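Long-range contacts in sulfoquinovosidase (Escherichia coli, PDB 5AEE), which hydrolyses sulfoquinovosyl diacylglycerides and simple sulfoquinovosides such as sulfoquinovosyl glycerol, releasing sulfoquinovose for sulfoglycolysis: residues M50-F55 / G407-T412; P147-E152 / I424-W429; G284-D289 / R535-N540. The protein carries 1 engineered substitution. All blocks are in the same frame, centred on the assembly; numbering follows the deposited sequence.

Contact 1 of 3, residues M50-F55 / G407-T412. With NSQ (4-nitrophenyl alpha-D-6-sulfoquinovoside), chain E.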
loop_
_atom_site.group_PDB
_atom_site.type_symbol
_atom_site.label_atom_id
_atom_site.label_comp_id
_atom_site.label_asym_id
_atom_site.label_seq_id
_atom_site.Cartn_x
_atom_site.Cartn_y
_atom_site.Cartn_z
ATOM N N MET A 50 21.601 -2.274 -2.870
ATOM C CA MET A 50 20.691 -1.271 -2.458
ATOM C C MET A 50 21.474 0.009 -2.342
ATOM O O MET A 50 22.579 0.013 -1.794
ATOM C CB MET A 50 20.138 -1.652 -1.116
ATOM C CG MET A 50 19.127 -0.677 -0.578
ATOM S SD MET A 50 19.926 0.624 0.336
ATOM C CE MET A 50 19.678 0.051 2.002
ATOM N N PHE A 51 20.894 1.096 -2.816
ATOM C CA PHE A 51 21.380 2.427 -2.467
ATOM C C PHE A 51 20.158 3.248 -2.107
ATOM O O PHE A 51 19.315 3.515 -2.955
ATOM C CB PHE A 51 22.145 3.067 -3.644
ATOM C CG PHE A 51 22.651 4.442 -3.346
ATOM C CD1 PHE A 51 23.542 4.644 -2.291
ATOM C CD2 PHE A 51 22.197 5.559 -4.087
ATOM C CE1 PHE A 51 24.000 5.930 -1.989
ATOM C CE2 PHE A 51 22.646 6.834 -3.784
ATOM C CZ PHE A 51 23.557 7.025 -2.740
ATOM N N ARG A 52 20.083 3.649 -0.847
ATOM C CA ARG A 52 18.998 4.475 -0.333
ATOM C C ARG A 52 17.609 3.929 -0.625
ATOM O O ARG A 52 16.718 4.647 -1.067
ATOM C CB ARG A 52 19.165 5.894 -0.825
ATOM C CG ARG A 52 20.388 6.542 -0.205
ATOM C CD ARG A 52 20.530 7.971 -0.671
ATOM N NE ARG A 52 21.821 8.484 -0.271
ATOM C CZ ARG A 52 22.342 9.629 -0.677
ATOM N NH1 ARG A 52 21.686 10.408 -1.521
ATOM N NH2 ARG A 52 23.526 10.004 -0.220
ATOM N N GLY A 53 17.437 2.645 -0.341
ATOM C CA GLY A 53 16.176 1.957 -0.589
ATOM C C GLY A 53 15.854 1.593 -2.043
ATOM O O GLY A 53 14.835 0.913 -2.341
ATOM N N ASN A 54 16.705 2.011 -2.957
ATOM C CA ASN A 54 16.471 1.739 -4.376
ATOM C C ASN A 54 17.289 0.477 -4.615
ATOM O O ASN A 54 18.529 0.490 -4.390
ATOM C CB ASN A 54 16.968 2.877 -5.194
ATOM C CG ASN A 54 16.211 4.145 -4.937
ATOM O OD1 ASN A 54 15.042 4.258 -5.229
ATOM N ND2 ASN A 54 16.877 5.109 -4.471
ATOM N N PHE A 55 16.610 -0.606 -4.975
ATOM C CA PHE A 55 17.280 -1.901 -5.136
ATOM C C PHE A 55 17.620 -2.181 -6.609
ATOM O O PHE A 55 16.872 -1.895 -7.486
ATOM C CB PHE A 55 16.462 -3.074 -4.570
ATOM C CG PHE A 55 16.478 -3.136 -3.075
ATOM C CD1 PHE A 55 15.648 -2.288 -2.322
ATOM C CD2 PHE A 55 17.372 -3.986 -2.393
ATOM C CE1 PHE A 55 15.693 -2.311 -0.919
ATOM C CE2 PHE A 55 17.394 -4.006 -0.999
ATOM C CZ PHE A 55 16.573 -3.165 -0.274
ATOM N N GLY A 407 10.046 0.591 6.509
ATOM C CA GLY A 407 9.725 -0.847 6.519
ATOM C C GLY A 407 10.233 -1.511 5.225
ATOM O O GLY A 407 10.254 -2.748 5.149
ATOM N N GLU A 408 10.589 -0.704 4.225
ATOM C CA GLU A 408 11.044 -1.234 2.871
ATOM C C GLU A 408 12.552 -1.279 2.637
ATOM O O GLU A 408 13.027 -1.625 1.509
ATOM C CB GLU A 408 10.408 -0.394 1.750
ATOM C CG GLU A 408 11.039 0.967 1.440
ATOM C CD GLU A 408 10.717 2.056 2.446
ATOM O OE1 GLU A 408 10.005 1.796 3.433
ATOM O OE2 GLU A 408 11.160 3.186 2.219
ATOM N N TYR A 409 13.327 -0.963 3.657
ATOM C CA TYR A 409 14.733 -0.625 3.461
ATOM C C TYR A 409 15.684 -1.623 4.005
ATOM O O TYR A 409 16.875 -1.309 4.058
ATOM C CB TYR A 409 15.050 0.655 4.223
ATOM C CG TYR A 409 15.682 1.850 3.520
ATOM C CD1 TYR A 409 14.872 2.801 2.918
ATOM C CD2 TYR A 409 17.064 2.118 3.612
ATOM C CE1 TYR A 409 15.410 3.977 2.355
ATOM C CE2 TYR A 409 17.620 3.292 3.064
ATOM C CZ TYR A 409 16.772 4.223 2.415
ATOM O OH TYR A 409 17.229 5.444 1.850
ATOM N N LEU A 410 15.233 -2.798 4.431
ATOM C CA LEU A 410 16.160 -3.742 4.987
ATOM C C LEU A 410 17.161 -4.208 3.948
ATOM O O LEU A 410 16.769 -4.807 2.964
ATOM C CB LEU A 410 15.445 -4.955 5.551
ATOM C CG LEU A 410 16.342 -5.851 6.384
ATOM C CD1 LEU A 410 16.413 -5.334 7.801
ATOM C CD2 LEU A 410 15.806 -7.276 6.412
ATOM N N PRO A 411 18.480 -3.973 4.183
ATOM C CA PRO A 411 19.474 -4.542 3.230
ATOM C C PRO A 411 19.594 -6.066 3.380
ATOM O O PRO A 411 19.285 -6.613 4.441
ATOM C CB PRO A 411 20.780 -3.835 3.617
ATOM C CG PRO A 411 20.355 -2.694 4.519
ATOM C CD PRO A 411 19.110 -3.090 5.191
ATOM N N THR A 412 20.016 -6.732 2.306
ATOM C CA THR A 412 20.020 -8.164 2.244
ATOM C C THR A 412 21.287 -8.765 2.862
ATOM O O THR A 412 21.401 -9.974 2.960
ATOM C CB THR A 412 19.880 -8.629 0.782
ATOM O OG1 THR A 412 20.879 -8.020 -0.045
ATOM C CG2 THR A 412 18.466 -8.275 0.271
HETATM O O12 NSQ E . 12.570 10.543 5.731
HETATM S S10 NSQ E . 11.998 11.809 6.251
HETATM O O13 NSQ E . 12.318 12.183 7.647
HETATM O O11 NSQ E . 12.305 12.858 5.281
HETATM C C6 NSQ E . 10.284 11.663 6.307
HETATM C C5 NSQ E . 9.590 11.390 4.979
HETATM O O5 NSQ E . 9.859 9.974 4.726
HETATM C C1 NSQ E . 9.159 9.366 3.682
HETATM C C2 NSQ E . 7.640 9.625 3.790
HETATM O O2 NSQ E . 7.049 8.953 2.712
HETATM C C3 NSQ E . 7.397 11.118 3.833
HETATM O O3 NSQ E . 6.025 11.440 3.906
HETATM C C4 NSQ E . 8.093 11.745 5.018
HETATM O O4 NSQ E . 7.900 13.191 4.959
HETATM O O1 NSQ E . 9.708 9.956 2.505
HETATM C C25 NSQ E . 10.922 9.535 2.131
HETATM C C26 NSQ E . 11.118 8.179 1.821
HETATM C C27 NSQ E . 12.379 7.766 1.508
HETATM C C28 NSQ E . 13.415 8.689 1.426
HETATM N N32 NSQ E . 14.709 8.206 1.149
HETATM O O33 NSQ E . 15.702 8.931 1.446
HETATM O O34 NSQ E . 14.873 6.987 0.792
HETATM C C29 NSQ E . 13.188 10.021 1.760
HETATM C C30 NSQ E . 11.922 10.456 2.111
#
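Gly53 lies flat over one face of the Tyr409 ring, and this is the tight part of the contact. Gly53 CA is 3.7 Å from the ring centroid and only 14° off its normal, a CH-pi contact. Gly53 N sits over the rim of the same face, 3.2 Å from Tyr409 CZ, leaving little room for a CB. Tyr409 OH lies against the Arg52 backbone carbons and donates to NSQ O34 at 3.0 Å, with the nitro oxygen at the ring edge. Met50 crosses Tyr409 at about a right angle, its methyl oblique to the ring. Met50 CG stands anti to the backbone N (chi1 -179°), and bends further out bring CE to 3.7 Å from Tyr409 CD2 and 3.8 Å from Pro411 CG. Met50 SD takes a weak bond from Gly53 N and makes a Met-aromatic contact with Tyr409. Farther along the hairpin, the Phe55 ring turns its edge to Leu410 O, 3.6 Å from CZ.

The looser side is more open to solvent. Arg52 touches Tyr409 OH through CB, while its chain runs out, extended, to salt bridges with Glu366 and Glu171. Phe51 is exposed and turned away. The tight two-residue hairpin, with a type I' turn from Phe51 to Asn54, thus reaches from the N-terminal beta domain onto the loop after barrel strand 401-404, lining the aglycone side of a glycoside hydrolase family 31 active site.

Contact 2 of 3, residues P147-E152 / I424-W429; sequences PLWTSE and IMHNAW. With NSQ (4-nitrophenyl alpha-D-6-sulfoquinovoside), chain E.
His426 has the most surface buried here, and it grips the segment 147-152 in two ways. Its ring stacks on Trp149 in an offset stack, with the five-membered ring of Trp149 centred 4.2 Å away and the planes only 6° apart. His426 CD2 lies over Trp149 CE2 at 3.4 Å. The ring edge is used at the same time: His426 NE2 donates to Thr150 O at 2.6 Å, and the acceptor lies in the imidazole plane. With CG anti to the backbone N (chi1 168°), the imidazole reaches out from the helix to meet both partners. His426 ND1 also pairs with Leu410 O, which would favour a ring protonated on both nitrogens.

Helix 422-443 follows the fourth strand of the catalytic barrel, and strand 145-148 belongs to the N-terminal beta domain. The contact is therefore an interface between these two domains.

Asn427 works on the backbone on both sides of Trp149. Its OD1 accepts from Thr150 N at 2.9 Å in a nearly straight bond (169°). Its ND2 gives a weak bond to Leu148 O at 3.4 Å and a second bond to Ser200 O. The amide thus meets an N-H and a C=O of the chain, much as one residue of an adjacent parallel strand would. It stands steeply to the indole, with ND2 3.8 Å from Trp149 CE3. Phe55 meets both stacked rings, Trp149 and His426, edge-to-face. Thr150 CG2 packs 3.1 Å from His426 NE2, and Thr150 OG1 bonds to Phe181 O.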
loop_
_atom_site.group_PDB
_atom_site.type_symbol
_atom_site.label_atom_id
_atom_site.label_comp_id
_atom_site.label_asym_id
_atom_site.label_seq_id
_atom_site.Cartn_x
_atom_site.Cartn_y
_atom_site.Cartn_z
ATOM N N PRO A 147 7.746 -8.154 -10.682
ATOM C CA PRO A 147 8.702 -8.414 -9.616
ATOM C C PRO A 147 8.089 -7.909 -8.295
ATOM O O PRO A 147 7.428 -6.902 -8.322
ATOM C CB PRO A 147 9.899 -7.536 -9.998
ATOM C CG PRO A 147 9.826 -7.364 -11.469
ATOM C CD PRO A 147 8.350 -7.364 -11.779
ATOM N N LEU A 148 8.238 -8.664 -7.229
ATOM C CA LEU A 148 7.631 -8.363 -5.930
ATOM C C LEU A 148 8.753 -8.269 -4.894
ATOM O O LEU A 148 9.207 -9.271 -4.313
ATOM C CB LEU A 148 6.650 -9.453 -5.541
ATOM C CG LEU A 148 5.469 -9.679 -6.513
ATOM C CD1 LEU A 148 4.605 -10.849 -6.076
ATOM C CD2 LEU A 148 4.628 -8.442 -6.714
ATOM N N TRP A 149 9.224 -7.036 -4.723
ATOM C CA TRP A 149 10.339 -6.755 -3.837
ATOM C C TRP A 149 10.081 -5.418 -3.257
ATOM O O TRP A 149 10.076 -4.449 -3.995
ATOM C CB TRP A 149 11.674 -6.778 -4.584
ATOM C CG TRP A 149 12.893 -6.668 -3.660
ATOM C CD1 TRP A 149 13.621 -5.541 -3.445
ATOM C CD2 TRP A 149 13.502 -7.693 -2.854
ATOM N NE1 TRP A 149 14.612 -5.795 -2.569
ATOM C CE2 TRP A 149 14.594 -7.105 -2.207
ATOM C CE3 TRP A 149 13.245 -9.054 -2.639
ATOM C CZ2 TRP A 149 15.467 -7.818 -1.366
ATOM C CZ3 TRP A 149 14.087 -9.762 -1.790
ATOM C CH2 TRP A 149 15.189 -9.149 -1.142
ATOM N N THR A 150 9.839 -5.323 -1.933
ATOM C CA THR A 150 9.534 -4.039 -1.441
ATOM C C THR A 150 10.730 -3.115 -1.603
ATOM O O THR A 150 11.874 -3.483 -1.305
ATOM C CB THR A 150 8.992 -4.034 0.015
ATOM O OG1 THR A 150 8.608 -2.704 0.358
ATOM C CG2 THR A 150 9.989 -4.510 0.999
ATOM N N SER A 151 10.490 -1.891 -2.005
ATOM C CA SER A 151 11.566 -0.956 -2.084
ATOM C C SER A 151 10.985 0.437 -2.081
ATOM O O SER A 151 9.756 0.622 -1.970
ATOM C CB SER A 151 12.340 -1.149 -3.452
ATOM O OG SER A 151 11.557 -0.751 -4.576
ATOM N N GLU A 152 11.856 1.439 -2.290
ATOM C CA GLU A 152 11.339 2.765 -2.694
ATOM C C GLU A 152 10.540 2.671 -3.960
ATOM O O GLU A 152 10.777 1.872 -4.860
ATOM C CB GLU A 152 12.412 3.832 -2.883
ATOM C CG GLU A 152 13.358 4.036 -1.724
ATOM C CD GLU A 152 12.646 4.196 -0.376
ATOM O OE1 GLU A 152 11.848 5.143 -0.237
ATOM O OE2 GLU A 152 12.862 3.309 0.518
ATOM N N ILE A 424 14.981 -13.172 2.802
ATOM C CA ILE A 424 13.630 -13.604 3.119
ATOM C C ILE A 424 12.926 -12.556 4.016
ATOM O O ILE A 424 11.738 -12.321 3.871
ATOM C CB ILE A 424 13.666 -14.961 3.865
ATOM C CG1 ILE A 424 14.248 -16.087 2.959
ATOM C CG2 ILE A 424 12.317 -15.308 4.465
ATOM C CD1 ILE A 424 13.584 -16.228 1.646
ATOM N N MET A 425 13.648 -11.996 4.970
ATOM C CA MET A 425 13.040 -11.112 5.943
ATOM C C MET A 425 12.764 -9.755 5.346
ATOM O O MET A 425 11.894 -9.050 5.834
ATOM C CB MET A 425 13.940 -10.936 7.187
ATOM C CG MET A 425 14.006 -12.089 8.182
ATOM S SD MET A 425 12.387 -12.737 8.623
ATOM C CE MET A 425 11.583 -11.272 9.337
ATOM N N HIS A 426 13.467 -9.385 4.285
ATOM C CA HIS A 426 13.299 -8.054 3.683
ATOM C C HIS A 426 11.828 -7.708 3.352
ATOM O O HIS A 426 11.327 -6.636 3.748
ATOM C CB HIS A 426 14.190 -7.922 2.434
ATOM C CG HIS A 426 13.864 -6.727 1.618
ATOM N ND1 HIS A 426 14.436 -5.496 1.849
ATOM C CD2 HIS A 426 12.907 -6.529 0.683
ATOM C CE1 HIS A 426 13.883 -4.604 1.059
ATOM N NE2 HIS A 426 12.952 -5.204 0.344
ATOM N N ASN A 427 11.138 -8.634 2.667
ATOM C CA ASN A 427 9.775 -8.408 2.253
ATOM C C ASN A 427 8.832 -8.511 3.432
ATOM O O ASN A 427 7.759 -7.952 3.323
ATOM C CB ASN A 427 9.323 -9.364 1.160
ATOM C CG ASN A 427 9.829 -8.972 -0.203
ATOM O OD1 ASN A 427 10.094 -7.778 -0.493
ATOM N ND2 ASN A 427 9.920 -9.952 -1.082
ATOM N N ALA A 428 9.200 -9.258 4.493
ATOM C CA ALA A 428 8.299 -9.469 5.628
ATOM C C ALA A 428 8.346 -8.347 6.632
ATOM O O ALA A 428 7.526 -8.302 7.554
ATOM C CB ALA A 428 8.588 -10.778 6.338
ATOM N N TRP A 429 9.318 -7.448 6.480
ATOM C CA TRP A 429 9.529 -6.378 7.457
ATOM C C TRP A 429 8.347 -5.446 7.716
ATOM O O TRP A 429 8.050 -5.112 8.905
ATOM C CB TRP A 429 10.761 -5.515 7.069
ATOM C CG TRP A 429 11.565 -5.083 8.312
ATOM C CD1 TRP A 429 11.564 -3.854 8.896
ATOM C CD2 TRP A 429 12.447 -5.876 9.082
ATOM N NE1 TRP A 429 12.407 -3.834 9.967
ATOM C CE2 TRP A 429 12.942 -5.074 10.114
ATOM C CE3 TRP A 429 12.830 -7.197 9.030
ATOM C CZ2 TRP A 429 13.839 -5.546 11.057
ATOM C CZ3 TRP A 429 13.715 -7.670 9.972
ATOM C CH2 TRP A 429 14.206 -6.852 10.960
HETATM O O12 NSQ E . 12.570 10.543 5.731
HETATM S S10 NSQ E . 11.998 11.809 6.251
HETATM O O13 NSQ E . 12.318 12.183 7.647
HETATM O O11 NSQ E . 12.305 12.858 5.281
HETATM C C6 NSQ E . 10.284 11.663 6.307
HETATM C C5 NSQ E . 9.590 11.390 4.979
HETATM O O5 NSQ E . 9.859 9.974 4.726
HETATM C C1 NSQ E . 9.159 9.366 3.682
HETATM C C2 NSQ E . 7.640 9.625 3.790
HETATM O O2 NSQ E . 7.049 8.953 2.712
HETATM C C3 NSQ E . 7.397 11.118 3.833
HETATM O O3 NSQ E . 6.025 11.440 3.906
HETATM C C4 NSQ E . 8.093 11.745 5.018
HETATM O O4 NSQ E . 7.900 13.191 4.959
HETATM O O1 NSQ E . 9.708 9.956 2.505
HETATM C C25 NSQ E . 10.922 9.535 2.131
HETATM C C26 NSQ E . 11.118 8.179 1.821
HETATM C C27 NSQ E . 12.379 7.766 1.508
HETATM C C28 NSQ E . 13.415 8.689 1.426
HETATM N N32 NSQ E . 14.709 8.206 1.149
HETATM O O33 NSQ E . 15.702 8.931 1.446
HETATM O O34 NSQ E . 14.873 6.987 0.792
HETATM C C29 NSQ E . 13.188 10.021 1.760
HETATM C C30 NSQ E . 11.922 10.456 2.111
#

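Contact 3 of 3, residues G284-D289 / R535-N540. With NSQ (4-nitrophenyl alpha-D-6-sulfoquinovoside), chain E.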
loop_
_atom_site.group_PDB
_atom_site.type_symbol
_atom_site.label_atom_id
_atom_site.label_comp_id
_atom_site.label_asym_id
_atom_site.label_seq_id
_atom_site.Cartn_x
_atom_site.Cartn_y
_atom_site.Cartn_z
ATOM N N GLY A 284 -6.901 17.894 12.951
ATOM C CA GLY A 284 -5.575 17.485 13.314
ATOM C C GLY A 284 -4.497 18.348 12.814
ATOM O O GLY A 284 -4.643 19.114 11.836
ATOM N N ILE A 285 -3.392 18.258 13.543
ATOM C CA ILE A 285 -2.112 18.776 13.132
ATOM C C ILE A 285 -1.131 17.600 13.108
ATOM O O ILE A 285 -0.951 16.959 14.112
ATOM C CB ILE A 285 -1.572 19.836 14.109
ATOM C CG1 ILE A 285 -2.397 21.128 13.991
ATOM C CG2 ILE A 285 -0.103 20.132 13.861
ATOM C CD1 ILE A 285 -2.247 22.085 15.168
ATOM N N TRP A 286 -0.525 17.333 11.953
ATOM C CA TRP A 286 0.447 16.305 11.790
ATOM C C TRP A 286 1.804 16.989 11.584
ATOM O O TRP A 286 2.013 17.711 10.558
ATOM C CB TRP A 286 0.133 15.416 10.585
ATOM C CG TRP A 286 1.236 14.577 10.294
ATOM C CD1 TRP A 286 1.797 13.624 11.110
ATOM C CD2 TRP A 286 1.933 14.482 9.037
ATOM N NE1 TRP A 286 2.860 13.032 10.481
ATOM C CE2 TRP A 286 2.966 13.535 9.212
ATOM C CE3 TRP A 286 1.826 15.161 7.822
ATOM C CZ2 TRP A 286 3.882 13.224 8.191
ATOM C CZ3 TRP A 286 2.728 14.863 6.809
ATOM C CH2 TRP A 286 3.757 13.896 7.019
ATOM N N ALA A 287 2.674 16.858 12.599
ATOM C CA ALA A 287 3.986 17.526 12.597
ATOM C C ALA A 287 5.055 16.522 12.620
ATOM O O ALA A 287 5.462 16.059 13.667
ATOM C CB ALA A 287 4.090 18.482 13.761
ATOM N N GLN A 288 5.558 16.152 11.429
ATOM C CA GLN A 288 6.466 15.064 11.358
ATOM C C GLN A 288 7.808 15.436 12.050
ATOM O O GLN A 288 8.523 14.587 12.498
ATOM C CB GLN A 288 6.749 14.635 9.868
ATOM C CG GLN A 288 7.358 15.722 9.014
ATOM C CD GLN A 288 7.837 15.099 7.705
ATOM O OE1 GLN A 288 7.443 13.961 7.356
ATOM N NE2 GLN A 288 8.712 15.799 7.014
ATOM N N ASP A 289 8.109 16.737 12.149
ATOM C CA ASP A 289 9.345 17.215 12.747
ATOM C C ASP A 289 9.201 17.391 14.300
ATOM O O ASP A 289 10.019 18.094 14.885
ATOM C CB ASP A 289 9.763 18.523 12.106
ATOM C CG ASP A 289 8.846 19.710 12.401
ATOM O OD1 ASP A 289 7.606 19.596 12.459
ATOM O OD2 ASP A 289 9.367 20.895 12.354
ATOM N N ARG A 535 -5.467 14.520 4.576
ATOM C CA ARG A 535 -4.229 14.928 5.259
ATOM C C ARG A 535 -3.297 15.596 4.292
ATOM O O ARG A 535 -3.019 15.053 3.206
ATOM C CB ARG A 535 -3.577 13.743 5.951
ATOM C CG ARG A 535 -2.179 14.083 6.522
ATOM C CD ARG A 535 -1.451 12.857 7.019
ATOM N NE ARG A 535 -1.210 11.912 5.946
ATOM C CZ ARG A 535 -0.328 12.037 4.960
ATOM N NH1 ARG A 535 0.514 13.076 4.891
ATOM N NH2 ARG A 535 -0.239 11.053 4.017
ATOM N N THR A 536 -2.757 16.737 4.684
ATOM C CA THR A 536 -1.795 17.420 3.843
ATOM C C THR A 536 -0.345 17.082 4.180
ATOM O O THR A 536 -0.036 16.443 5.189
ATOM C CB THR A 536 -1.971 18.973 3.835
ATOM O OG1 THR A 536 -1.472 19.544 5.035
ATOM C CG2 THR A 536 -3.428 19.356 3.632
ATOM N N HIS A 537 0.538 17.467 3.259
ATOM C CA HIS A 537 2.007 17.357 3.436
ATOM C C HIS A 537 2.644 18.595 2.863
ATOM O O HIS A 537 2.281 19.010 1.766
ATOM C CB HIS A 537 2.546 16.148 2.647
ATOM C CG HIS A 537 3.747 15.503 3.235
ATOM N ND1 HIS A 537 4.799 16.211 3.725
ATOM C CD2 HIS A 537 4.086 14.205 3.366
ATOM C CE1 HIS A 537 5.745 15.401 4.129
ATOM N NE2 HIS A 537 5.336 14.174 3.941
ATOM N N GLU A 538 3.689 19.078 3.538
ATOM C CA GLU A 538 4.521 20.151 3.045
ATOM C C GLU A 538 5.378 19.730 1.853
ATOM O O GLU A 538 5.650 20.566 1.034
ATOM C CB GLU A 538 5.336 20.756 4.108
ATOM C CG GLU A 538 4.457 21.467 5.146
ATOM C CD GLU A 538 5.247 22.246 6.126
ATOM O OE1 GLU A 538 6.522 22.092 6.158
ATOM O OE2 GLU A 538 4.593 23.001 6.889
ATOM N N GLY A 539 5.672 18.427 1.717
ATOM C CA GLY A 539 6.641 17.916 0.781
ATOM C C GLY A 539 8.065 18.032 1.389
ATOM O O GLY A 539 8.269 18.612 2.485
ATOM N N ASN A 540 9.045 17.559 0.638
ATOM C CA ASN A 540 10.440 17.574 1.141
ATOM C C ASN A 540 11.112 18.921 1.083
ATOM O O ASN A 540 12.105 19.151 1.777
ATOM C CB ASN A 540 11.309 16.601 0.459
ATOM C CG ASN A 540 11.326 16.758 -0.997
ATOM O OD1 ASN A 540 10.279 16.664 -1.650
ATOM N ND2 ASN A 540 12.492 16.843 -1.548
HETATM O O12 NSQ E . 12.570 10.543 5.731
HETATM S S10 NSQ E . 11.998 11.809 6.251
HETATM O O13 NSQ E . 12.318 12.183 7.647
HETATM O O11 NSQ E . 12.305 12.858 5.281
HETATM C C6 NSQ E . 10.284 11.663 6.307
HETATM C C5 NSQ E . 9.590 11.390 4.979
HETATM O O5 NSQ E . 9.859 9.974 4.726
HETATM C C1 NSQ E . 9.159 9.366 3.682
HETATM C C2 NSQ E . 7.640 9.625 3.790
HETATM O O2 NSQ E . 7.049 8.953 2.712
HETATM C C3 NSQ E . 7.397 11.118 3.833
HETATM O O3 NSQ E . 6.025 11.440 3.906
HETATM C C4 NSQ E . 8.093 11.745 5.018
HETATM O O4 NSQ E . 7.900 13.191 4.959
HETATM O O1 NSQ E . 9.708 9.956 2.505
HETATM C C25 NSQ E . 10.922 9.535 2.131
HETATM C C26 NSQ E . 11.118 8.179 1.821
HETATM C C27 NSQ E . 12.379 7.766 1.508
HETATM C C28 NSQ E . 13.415 8.689 1.426
HETATM N N32 NSQ E . 14.709 8.206 1.149
HETATM O O33 NSQ E . 15.702 8.931 1.446
HETATM O O34 NSQ E . 14.873 6.987 0.792
HETATM C C29 NSQ E . 13.188 10.021 1.760
HETATM C C30 NSQ E . 11.922 10.456 2.111
#
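Gln288 and His537 meet at the sugar, where Gln288 OE1 comes within 3.9 Å of His537 CE1 and the amide stands nearly upright to the imidazole. Gln288 OE1 accepts a bond from NSQ O4 at 2.6 Å. His537 NE2 serves two hydroxyls: it donates to NSQ O4 at 2.9 Å and is hydrogen-bonded to NSQ O3 at 2.8 Å, with O3 at the ring edge. These two side chains are this contact's share of the first shell.

Trp286 stands behind them. The edge of its indole points into the face of His537 in a T-shaped pair, with planes at 87° and Trp286 CH2 3.5 Å from His537 NE2. An alanine at His537 is likely to leave O3 and O4 without this shared partner and to open a gap at the edge of Trp286.

Further out, the Arg535 guanidinium stands steeply over the indole face, a cation-pi contact with CZ 4.9 Å from the centroid of the six-membered ring. A bend at chi3 (62°) turns the guanidinium there, and Asp504 holds it by a salt bridge. Trp286 NE1 is fixed by Ala332 O, and Gln288 NE2 by Gln262. Thr536 O, 3.5 Å from Trp286 CE3, is buried without a polar partner. Residues on and just after strands 282-286 and 534-536, with strand 257-260 between them, converge here at the sugar-binding end of a (beta/alpha)8 barrel.

Contacts 1 and 2 are neighbours, with centres about 9 Å apart. They join directly where Tyr409 CD1 of contact 1 packs against Glu152 OE2 of contact 2 at 3.2 Å. Contact 3 is separate: its centre lies about 24 Å from that of contact 1 and 27 Å from that of contact 2, and its nearest atoms are about 11 Å from either. NSQ spans this space. Contacts 1 and 2 meet its nitrophenyl end, where Glu152 OE1 is 3.2 Å from NSQ C27. Contact 3 holds the sugar hydroxyls O3 and O4. The nucleophile Asp405 is about 5 Å from Glu408, side chain to side chain, and the engineered Asn472 about 6 Å from His537.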